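Local coordinates for methionine-R-sulfoxide reductase (Neisseria meningitidis, PDB 3MMH), which catalyses the reduction of free methionine-R-sulfoxide to methionine, probably with thioredoxin restoring the reduced enzyme, at residues G86-W89 against T94-V97. Numbering follows the deposited sequence.
Sequences GQAW and TVVV
Val-95, the first residue of strand 95-97, packs one methyl group against Ala-88 of helix 83-91, and this small apolar contact joins two elements separated by a short connection. The two backbones come nearest at Thr-94, whose CA lies 5.7 Å from the CA of Ala-88. The CB of Thr-94 nevertheless points away from the helix, and its side chain packs on Val-119 and Pro-120 of strand 115-123, while its carbonyl O is hydrogen-bonded to the side chain of Lys-91 near the helix end.

At Val-95 the side chain turns toward the helix. Its CG1 is anti to the backbone N (chi1 -179°), which sets CG2 beside that N. Val-95 CG2 makes the contact, 3.8 Å from Ala-88 CA and 3.9 Å from Ala-88 CB, lying alongside the CA–CB bond, almost equally far from both atoms. The same methyl is 4.4 Å from the carbonyl C of Gln-87, a looser approach. With no hydrogen bond between the two segments, the direct contact is apolar; Ala-88 also packs on Val-118 of strand 115-123, to which Val-95 is bonded through its backbone. The amide of Gln-87 is instead tied to the loop that follows strand 95-97, OE1 to NE2 of His-103 and NE2 to the carbonyl of Pro-104.

Val-96 turns its side chain to Ile-117, and Val-97, a residue of a magnesium site, packs on Val-84 one helical turn before Ala-88. A backbone bond from Val-97 to Glu-116 continues the pairing. Helix 83-91, which carries the pocket residues Gly-83, Val-84 and Cys-85, thus packs by Ala-88 on the edge strand of the antiparallel sheet of a GAF domain.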
loop_
_atom_site.group_PDB
_atom_site.type_symbol
_atom_site.label_atom_id
_atom_site.label_comp_id
_atom_site.label_asym_id
_atom_site.label_seq_id
_atom_site.Cartn_x
_atom_site.Cartn_y
_atom_site.Cartn_z
ATOM N N GLY A 86 0.134 6.589 18.209
ATOM C CA GLY A 86 0.478 5.965 19.459
ATOM C C GLY A 86 -0.446 6.308 20.577
ATOM O O GLY A 86 -0.637 5.506 21.534
ATOM N N GLN A 87 -1.027 7.525 20.554
ATOM C CA GLN A 87 -2.086 7.899 21.481
ATOM C C GLN A 87 -3.351 7.105 21.328
ATOM O O GLN A 87 -3.964 6.693 22.343
ATOM C CB GLN A 87 -2.448 9.365 21.360
ATOM C CG GLN A 87 -1.372 10.306 21.810
ATOM C CD GLN A 87 -1.517 11.732 21.304
ATOM O OE1 GLN A 87 -2.527 12.097 20.699
ATOM N NE2 GLN A 87 -0.485 12.515 21.540
ATOM N N ALA A 88 -3.769 6.847 20.096
ATOM C CA ALA A 88 -4.987 6.034 19.891
ATOM C C ALA A 88 -4.755 4.659 20.457
ATOM O O ALA A 88 -5.659 4.080 21.081
ATOM C CB ALA A 88 -5.358 5.972 18.416
ATOM N N TRP A 89 -3.585 4.087 20.226
ATOM C CA TRP A 89 -3.214 2.781 20.786
ATOM C C TRP A 89 -3.261 2.830 22.316
ATOM O O TRP A 89 -3.913 2.008 22.941
ATOM C CB TRP A 89 -1.838 2.408 20.256
ATOM C CG TRP A 89 -1.247 1.144 20.743
ATOM C CD1 TRP A 89 -1.842 0.133 21.422
ATOM C CD2 TRP A 89 0.102 0.700 20.442
ATOM N NE1 TRP A 89 -0.920 -0.874 21.653
ATOM C CE2 TRP A 89 0.263 -0.577 21.017
ATOM C CE3 TRP A 89 1.190 1.291 19.793
ATOM C CZ2 TRP A 89 1.441 -1.292 20.963
ATOM C CZ3 TRP A 89 2.399 0.586 19.759
ATOM C CH2 TRP A 89 2.516 -0.708 20.356
ATOM N N THR A 94 -10.544 5.785 19.192
ATOM C CA THR A 94 -10.388 6.739 18.072
ATOM C C THR A 94 -9.973 8.104 18.522
ATOM O O THR A 94 -10.428 8.534 19.597
ATOM C CB THR A 94 -11.691 6.776 17.282
ATOM O OG1 THR A 94 -11.859 5.478 16.736
ATOM C CG2 THR A 94 -11.690 7.820 16.170
ATOM N N VAL A 95 -9.050 8.726 17.789
ATOM C CA VAL A 95 -8.647 10.100 18.011
ATOM C C VAL A 95 -8.908 10.871 16.720
ATOM O O VAL A 95 -8.404 10.484 15.653
ATOM C CB VAL A 95 -7.192 10.185 18.412
ATOM C CG1 VAL A 95 -6.751 11.621 18.682
ATOM C CG2 VAL A 95 -6.809 9.326 19.639
ATOM N N VAL A 96 -9.685 11.938 16.828
ATOM C CA VAL A 96 -9.972 12.882 15.709
ATOM C C VAL A 96 -9.256 14.181 15.972
ATOM O O VAL A 96 -9.423 14.737 17.074
ATOM C CB VAL A 96 -11.475 13.090 15.495
ATOM C CG1 VAL A 96 -11.717 14.062 14.321
ATOM C CG2 VAL A 96 -12.211 11.782 15.332
ATOM N N VAL A 97 -8.516 14.674 14.971
ATOM C CA VAL A 97 -7.701 15.868 15.114
ATOM C C VAL A 97 -8.129 16.857 14.027
ATOM O O VAL A 97 -7.901 16.641 12.870
ATOM C CB VAL A 97 -6.165 15.569 15.026
ATOM C CG1 VAL A 97 -5.386 16.833 15.147
ATOM C CG2 VAL A 97 -5.768 14.528 16.066
#